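Local structure of kinesin-like protein KIF19 (Mus musculus, 5GSZ) at residues Met114-Asp118 against Met196-Met200; Arg159-Asn163 against Ile184-Ser188; Arg245-Ile249 against Leu306-Ser310. The protein is a plus end-directed kinesin-8 motor, described here by its motor domain, that regulates motile cilium length by depolymerizing microtubules at ciliary tips. One frame throughout, in Å; residues are numbered along the deposited sequence.

Contact 1: residues Met114-Asp118 against Met196-Met200; sequences MLGTD and MQLLM
L115 lies against three residues of helix 192-203, M196, L199 and M200, just where the P-loop helix 110-114 of this kinesin motor domain gives way to loop. The contact illustrates how one branched side chain can join a nucleotide-binding element to a neighbouring helix with no hydrogen bond between segments 114-118 and 196-200. With CG anti to the backbone N (chi1 172°), L115 is carried toward the helix, and the branch beyond CG gives each methyl its own partners. CD1 lies 3.9 Å from L199 CB and 4.1 Å from M196 SD; the two leucines run antiparallel past one another. CD2 turns to M200, whose chain, bent at chi2 and chi3, crosses the leucine at about a right angle and brings SD to 3.5 Å from L115 CD2.

Beyond its sulfur, M196 turns to the backbone. Its thioether bends at chi2 (61°) and then extends, carrying CE to the backbone of the loop, 3.7 Å from L115 O. The backbone turns at G116, the first residue to leave the helical conformation, with a positive phi of 70°. Y124 of helix 123-136 touches both L115 and L199, so the leucine cluster continues into that helix. T117 points away from helix 192-203, approaches the bound ADP to about 5 Å between nearest side-chain and ligand atoms, and accepts a hydrogen bond at OG1 from E120 N. The end of D118 comes near the methionine, OD1 4.0 Å from M196 CG, while M196 CE reaches 3.5 Å from T117 C.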
loop_
_atom_site.group_PDB
_atom_site.type_symbol
_atom_site.label_atom_id
_atom_site.label_comp_id
_atom_site.label_asym_id
_atom_site.label_seq_id
_atom_site.Cartn_x
_atom_site.Cartn_y
_atom_site.Cartn_z
ATOM N N MET A 114 -0.522 -3.150 7.174
ATOM C CA MET A 114 -0.206 -4.193 6.191
ATOM C C MET A 114 0.312 -5.484 6.823
ATOM O O MET A 114 -0.212 -6.566 6.536
ATOM C CB MET A 114 0.811 -3.689 5.161
ATOM C CG MET A 114 0.296 -2.519 4.354
ATOM S SD MET A 114 -1.377 -2.748 3.681
ATOM C CE MET A 114 -1.081 -3.800 2.251
ATOM N N LEU A 115 1.345 -5.387 7.670
ATOM C CA LEU A 115 1.899 -6.542 8.371
ATOM C C LEU A 115 1.248 -6.778 9.736
ATOM O O LEU A 115 0.956 -7.921 10.091
ATOM C CB LEU A 115 3.406 -6.369 8.540
ATOM C CG LEU A 115 4.050 -7.414 9.432
ATOM C CD1 LEU A 115 4.099 -8.699 8.653
ATOM C CD2 LEU A 115 5.453 -7.017 9.809
ATOM N N GLY A 116 1.007 -5.714 10.506
ATOM C CA GLY A 116 0.511 -5.852 11.863
ATOM C C GLY A 116 1.567 -6.424 12.786
ATOM O O GLY A 116 2.773 -6.290 12.567
ATOM N N THR A 117 1.098 -7.094 13.829
ATOM C CA THR A 117 1.962 -7.729 14.815
ATOM C C THR A 117 1.477 -9.146 15.069
ATOM O O THR A 117 0.375 -9.535 14.663
ATOM C CB THR A 117 1.979 -6.968 16.146
ATOM O OG1 THR A 117 0.665 -6.992 16.726
ATOM C CG2 THR A 117 2.414 -5.540 15.945
ATOM N N ASP A 118 2.317 -9.910 15.773
ATOM C CA ASP A 118 1.912 -11.234 16.234
ATOM C C ASP A 118 0.564 -11.184 16.938
ATOM O O ASP A 118 -0.362 -11.912 16.577
ATOM C CB ASP A 118 2.978 -11.807 17.158
ATOM C CG ASP A 118 3.945 -12.707 16.430
ATOM O OD1 ASP A 118 3.490 -13.433 15.515
ATOM O OD2 ASP A 118 5.156 -12.671 16.755
ATOM N N MET A 196 3.155 -15.605 8.622
ATOM C CA MET A 196 3.429 -14.469 9.497
ATOM C C MET A 196 4.884 -14.455 9.964
ATOM O O MET A 196 5.512 -13.391 10.032
ATOM C CB MET A 196 2.471 -14.495 10.690
ATOM C CG MET A 196 2.621 -13.317 11.617
ATOM S SD MET A 196 2.295 -11.766 10.759
ATOM C CE MET A 196 2.582 -10.592 12.083
ATOM N N GLN A 197 5.441 -15.626 10.289
ATOM C CA GLN A 197 6.850 -15.673 10.655
ATOM C C GLN A 197 7.729 -15.345 9.453
ATOM O O GLN A 197 8.712 -14.601 9.583
ATOM C CB GLN A 197 7.200 -17.037 11.251
ATOM N N LEU A 198 7.370 -15.868 8.271
ATOM C CA LEU A 198 8.084 -15.520 7.047
ATOM C C LEU A 198 8.129 -14.014 6.857
ATOM O O LEU A 198 9.202 -13.424 6.686
ATOM C CB LEU A 198 7.413 -16.164 5.838
ATOM C CG LEU A 198 7.782 -17.607 5.547
ATOM C CD1 LEU A 198 6.984 -18.151 4.382
ATOM C CD2 LEU A 198 9.249 -17.693 5.260
ATOM N N LEU A 199 6.951 -13.381 6.889
ATOM C CA LEU A 199 6.829 -11.958 6.600
ATOM C C LEU A 199 7.436 -11.097 7.694
ATOM O O LEU A 199 7.942 -10.011 7.401
ATOM C CB LEU A 199 5.364 -11.596 6.392
ATOM C CG LEU A 199 4.750 -12.322 5.206
ATOM C CD1 LEU A 199 3.299 -11.928 4.994
ATOM C CD2 LEU A 199 5.595 -12.071 3.970
ATOM N N MET A 200 7.393 -11.555 8.953
ATOM C CA MET A 200 8.061 -10.823 10.023
ATOM C C MET A 200 9.570 -10.805 9.799
ATOM O O MET A 200 10.191 -9.742 9.778
ATOM C CB MET A 200 7.726 -11.432 11.383
ATOM C CG MET A 200 6.340 -11.117 11.965
ATOM S SD MET A 200 5.959 -9.396 12.357
ATOM C CE MET A 200 7.230 -8.957 13.549
#

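Contact 2: residues Arg159-Asn163 against Ile184-Ser188; sequences RDLLN and ITEVS
D160, which ends strand 157-160, brings its CA to 5.9 Å from that of I184 and starts a type I turn that N163 N closes on D160 O. The carboxylate at this corner shows how a single acidic group can organise its own turn and a passing loop together. Extended away from its backbone N (chi1 176°), it divides its oxygens between two tasks. OD1 stays at home and accepts from L162 N at 2.8 Å, an Asx turn. OD2 faces the loop 184-188 and takes two donors from T185. The hydroxyl OG1 gives a 2.7 Å bond to the syn lone pair of D160 OD2, and T185 N adds a nearly straight one (3.1 Å, 166°). The two amides come in tilted from opposite faces of the carboxylate.

T185 can grip twice because OG1 sits beside its own backbone N. I184 sets CG1 over one face of the carboxylate, 3.6 Å from D160 CG, on the side from which T185 N comes. Farther on, L162 CD1 meets V187 CG2 at 3.9 Å, the two side chains crossing at about a right angle. With an alanine in place of D160, the L162 amide and both T185 donors would probably be left without their acceptor, and the T185 hydroxyl set free to turn. Three donors shared by one largely buried carboxylate are consistent with an ionised aspartate, binding the sheet's edge strand to the loop that leads into helix 192-203.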
loop_
_atom_site.group_PDB
_atom_site.type_symbol
_atom_site.label_atom_id
_atom_site.label_comp_id
_atom_site.label_asym_id
_atom_site.label_seq_id
_atom_site.Cartn_x
_atom_site.Cartn_y
_atom_site.Cartn_z
ATOM N N ARG A 159 15.537 -6.059 -3.851
ATOM C CA ARG A 159 16.049 -7.182 -3.083
ATOM C C ARG A 159 14.915 -8.147 -2.780
ATOM O O ARG A 159 13.754 -7.743 -2.664
ATOM C CB ARG A 159 16.694 -6.704 -1.772
ATOM C CG ARG A 159 18.001 -5.917 -1.982
ATOM C CD ARG A 159 18.488 -5.204 -0.713
ATOM N NE ARG A 159 18.689 -6.103 0.420
ATOM C CZ ARG A 159 17.966 -6.066 1.531
ATOM N NH1 ARG A 159 16.997 -5.168 1.647
ATOM N NH2 ARG A 159 18.208 -6.920 2.524
ATOM N N ASP A 160 15.263 -9.430 -2.652
ATOM C CA ASP A 160 14.325 -10.466 -2.215
ATOM C C ASP A 160 14.311 -10.477 -0.695
ATOM O O ASP A 160 15.288 -10.879 -0.066
ATOM C CB ASP A 160 14.728 -11.833 -2.764
ATOM C CG ASP A 160 13.825 -12.975 -2.265
ATOM O OD1 ASP A 160 12.902 -12.748 -1.448
ATOM O OD2 ASP A 160 14.046 -14.129 -2.700
ATOM N N LEU A 161 13.205 -10.051 -0.098
ATOM C CA LEU A 161 13.190 -9.962 1.354
ATOM C C LEU A 161 13.202 -11.320 2.037
ATOM O O LEU A 161 13.396 -11.369 3.255
ATOM C CB LEU A 161 11.973 -9.170 1.820
ATOM C CG LEU A 161 12.019 -7.691 1.495
ATOM C CD1 LEU A 161 10.644 -7.084 1.794
ATOM C CD2 LEU A 161 13.148 -7.001 2.281
ATOM N N LEU A 162 12.976 -12.412 1.298
ATOM C CA LEU A 162 12.935 -13.745 1.887
ATOM C C LEU A 162 14.238 -14.502 1.699
ATOM O O LEU A 162 14.386 -15.599 2.240
ATOM C CB LEU A 162 11.781 -14.564 1.298
ATOM C CG LEU A 162 10.387 -13.984 1.510
ATOM C CD1 LEU A 162 9.319 -14.909 0.949
ATOM C CD2 LEU A 162 10.144 -13.724 2.969
ATOM N N ASN A 163 15.178 -13.933 0.956
ATOM C CA ASN A 163 16.476 -14.503 0.638
ATOM C C ASN A 163 17.401 -13.343 0.258
ATOM O O ASN A 163 17.739 -13.164 -0.922
ATOM C CB ASN A 163 16.317 -15.543 -0.473
ATOM C CG ASN A 163 17.629 -16.179 -0.884
ATOM O OD1 ASN A 163 18.189 -15.858 -1.940
ATOM N ND2 ASN A 163 18.123 -17.090 -0.060
ATOM N N ILE A 184 13.303 -14.545 -7.832
ATOM C CA ILE A 184 12.829 -14.333 -6.471
ATOM C C ILE A 184 12.180 -15.605 -5.927
ATOM O O ILE A 184 11.521 -16.363 -6.645
ATOM C CB ILE A 184 11.871 -13.121 -6.425
ATOM C CG1 ILE A 184 11.476 -12.779 -4.988
ATOM C CG2 ILE A 184 10.632 -13.364 -7.288
ATOM C CD1 ILE A 184 10.751 -11.472 -4.873
ATOM N N THR A 185 12.377 -15.826 -4.633
ATOM C CA THR A 185 11.756 -16.920 -3.902
ATOM C C THR A 185 10.230 -16.908 -4.019
ATOM O O THR A 185 9.594 -15.854 -4.091
ATOM C CB THR A 185 12.168 -16.810 -2.443
ATOM O OG1 THR A 185 13.595 -16.806 -2.381
ATOM C CG2 THR A 185 11.611 -17.950 -1.612
ATOM N N GLU A 186 9.637 -18.106 -4.011
ATOM C CA GLU A 186 8.192 -18.265 -4.124
ATOM C C GLU A 186 7.702 -19.294 -3.120
ATOM O O GLU A 186 8.064 -20.467 -3.215
ATOM C CB GLU A 186 7.808 -18.683 -5.536
ATOM C CG GLU A 186 8.087 -17.606 -6.543
ATOM C CD GLU A 186 7.857 -18.083 -7.935
ATOM O OE1 GLU A 186 7.689 -19.307 -8.114
ATOM O OE2 GLU A 186 7.843 -17.239 -8.850
ATOM N N VAL A 187 6.855 -18.851 -2.187
ATOM C CA VAL A 187 6.292 -19.656 -1.108
ATOM C C VAL A 187 4.900 -20.145 -1.508
ATOM O O VAL A 187 4.222 -19.532 -2.342
ATOM C CB VAL A 187 6.255 -18.806 0.183
ATOM C CG1 VAL A 187 5.568 -19.539 1.339
ATOM C CG2 VAL A 187 7.659 -18.407 0.574
ATOM N N SER A 188 4.471 -21.284 -0.919
ATOM C CA SER A 188 3.141 -21.835 -1.169
ATOM C C SER A 188 2.470 -22.413 0.077
ATOM O O SER A 188 1.445 -23.100 -0.061
ATOM C CB SER A 188 3.198 -22.934 -2.234
ATOM O OG SER A 188 3.722 -22.447 -3.448
#

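Contact 3: residues Arg245-Ile249 against Leu306-Ser310; sequences RLFMI and LLKDS
The F247 ring carries L307 over one face: methyl CD2 stands 3.5 Å from the ring centroid and only 12° off the ring normal, a CH-pi contact. Near the plane, S310 OG comes to the edge, 3.3 Å from F247 CE2. L306 approaches obliquely, its CD2 3.7 Å from F247 CE1. A second flat group completes the set, for the R245 guanidinium, two residues back on the strand, presents a face to the far end of the ring, with F247 CZ 3.5 Å above its plane and over its centre. The ring thus meets the guanidinium edge-on, and R245 NH1 lies in the plane of the ring.

R245 reaches there with a chain extended from CG to NE. Its polar end is held elsewhere, NH2 making hydrogen bonds to Q225 OE1 and I179 O, while L306 CD1 brushes NH2 at 3.9 Å. L307 uses its other branch as well: CD1 and I249 CD1 meet tip to tip at 3.8 Å, so one leucine spans two residues of the strand.

The example shows how a central strand is clad. R245, F247 and I249 point toward 306-310, whereas L246 and M248 pack on helix 123-136 on the other face. Such a sheet covered by helices on both faces is the core of the P-loop kinesin motor domain, in which, as in kinesins generally, the layer containing helix 302-307 belongs to the microtubule-binding side.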
loop_
_atom_site.group_PDB
_atom_site.type_symbol
_atom_site.label_atom_id
_atom_site.label_comp_id
_atom_site.label_asym_id
_atom_site.label_seq_id
_atom_site.Cartn_x
_atom_site.Cartn_y
_atom_site.Cartn_z
ATOM N N ARG A 245 -3.604 -11.645 -10.055
ATOM C CA ARG A 245 -2.381 -11.169 -9.436
ATOM C C ARG A 245 -2.753 -10.094 -8.426
ATOM O O ARG A 245 -3.284 -9.045 -8.802
ATOM C CB ARG A 245 -1.417 -10.655 -10.495
ATOM C CG ARG A 245 0.018 -10.844 -10.108
ATOM C CD ARG A 245 0.949 -10.425 -11.221
ATOM N NE ARG A 245 2.333 -10.519 -10.773
ATOM C CZ ARG A 245 3.358 -9.961 -11.413
ATOM N NH1 ARG A 245 3.133 -9.268 -12.525
ATOM N NH2 ARG A 245 4.601 -10.078 -10.933
ATOM N N LEU A 246 -2.517 -10.376 -7.144
ATOM C CA LEU A 246 -2.753 -9.425 -6.068
ATOM C C LEU A 246 -1.420 -8.832 -5.628
ATOM O O LEU A 246 -0.436 -9.557 -5.471
ATOM C CB LEU A 246 -3.470 -10.085 -4.882
ATOM C CG LEU A 246 -3.536 -9.214 -3.613
ATOM C CD1 LEU A 246 -4.338 -7.922 -3.830
ATOM C CD2 LEU A 246 -4.051 -9.972 -2.411
ATOM N N PHE A 247 -1.387 -7.514 -5.459
ATOM C CA PHE A 247 -0.216 -6.801 -4.968
ATOM C C PHE A 247 -0.570 -6.088 -3.680
ATOM O O PHE A 247 -1.567 -5.359 -3.634
ATOM C CB PHE A 247 0.288 -5.770 -5.971
ATOM C CG PHE A 247 1.109 -6.347 -7.071
ATOM C CD1 PHE A 247 2.454 -6.587 -6.890
ATOM C CD2 PHE A 247 0.545 -6.627 -8.301
ATOM C CE1 PHE A 247 3.211 -7.105 -7.917
ATOM C CE2 PHE A 247 1.308 -7.139 -9.320
ATOM C CZ PHE A 247 2.634 -7.377 -9.127
ATOM N N MET A 248 0.252 -6.283 -2.648
ATOM C CA MET A 248 0.015 -5.680 -1.337
ATOM C C MET A 248 1.266 -4.912 -0.933
ATOM O O MET A 248 2.319 -5.512 -0.678
ATOM C CB MET A 248 -0.370 -6.736 -0.301
ATOM C CG MET A 248 -1.776 -7.261 -0.537
ATOM S SD MET A 248 -2.390 -8.468 0.667
ATOM C CE MET A 248 -1.362 -9.879 0.284
ATOM N N ILE A 249 1.157 -3.589 -0.886
ATOM C CA ILE A 249 2.326 -2.726 -0.865
ATOM C C ILE A 249 2.339 -1.881 0.398
ATOM O O ILE A 249 1.343 -1.227 0.732
ATOM C CB ILE A 249 2.390 -1.851 -2.121
ATOM C CG1 ILE A 249 2.471 -2.767 -3.345
ATOM C CG2 ILE A 249 3.595 -0.908 -2.034
ATOM C CD1 ILE A 249 2.088 -2.097 -4.639
ATOM N N LEU A 306 6.833 -2.842 -12.346
ATOM C CA LEU A 306 6.287 -4.068 -11.766
ATOM C C LEU A 306 4.760 -4.084 -11.808
ATOM O O LEU A 306 4.158 -5.141 -12.007
ATOM C CB LEU A 306 6.786 -4.245 -10.330
ATOM C CG LEU A 306 6.072 -5.328 -9.524
ATOM C CD1 LEU A 306 6.399 -6.666 -10.147
ATOM C CD2 LEU A 306 6.461 -5.348 -8.048
ATOM N N LEU A 307 4.120 -2.936 -11.646
ATOM C CA LEU A 307 2.671 -2.858 -11.584
ATOM C C LEU A 307 2.014 -2.602 -12.938
ATOM O O LEU A 307 0.788 -2.478 -12.987
ATOM C CB LEU A 307 2.252 -1.769 -10.590
ATOM C CG LEU A 307 2.602 -2.028 -9.120
ATOM C CD1 LEU A 307 1.976 -0.992 -8.233
ATOM C CD2 LEU A 307 2.155 -3.411 -8.677
ATOM N N LYS A 308 2.792 -2.567 -14.029
ATOM C CA LYS A 308 2.281 -2.143 -15.335
ATOM C C LYS A 308 1.145 -3.031 -15.816
ATOM O O LYS A 308 0.038 -2.551 -16.076
ATOM C CB LYS A 308 3.406 -2.134 -16.369
ATOM N N ASP A 309 1.412 -4.332 -15.981
ATOM C CA ASP A 309 0.387 -5.221 -16.520
ATOM C C ASP A 309 -0.840 -5.262 -15.616
ATOM O O ASP A 309 -1.961 -5.462 -16.096
ATOM C CB ASP A 309 0.963 -6.622 -16.736
ATOM N N SER A 310 -0.651 -5.050 -14.315
ATOM C CA SER A 310 -1.750 -4.882 -13.371
ATOM C C SER A 310 -2.266 -3.454 -13.469
ATOM O O SER A 310 -2.005 -2.780 -14.471
ATOM C CB SER A 310 -1.284 -5.196 -11.947
ATOM O OG SER A 310 -0.684 -6.483 -11.886
#

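Overall arrangement
From the N terminus, the chain passes through the P-loop helix and opens contact 1 at 114-118. Before that loop closes at 196-200, contact 2 opens and closes within it, 159-163 meeting 184-188. Contact 3 follows in series, from strand 242-250 to 306-310; nothing crosses. The first two share a border: L198 CD1 lies 3.6 Å from V187 CG1 and L198 O 3.8 Å from L162 CD2, just beyond the edge strand, so helix 192-203 touches both the nucleotide side and the sheet margin. M114 links contact 1 to contact 3, its CE 3.8 Å from I249 O. Contacts 2 and 3 do not touch but reach the same sheet, at its outermost strand and in its interior.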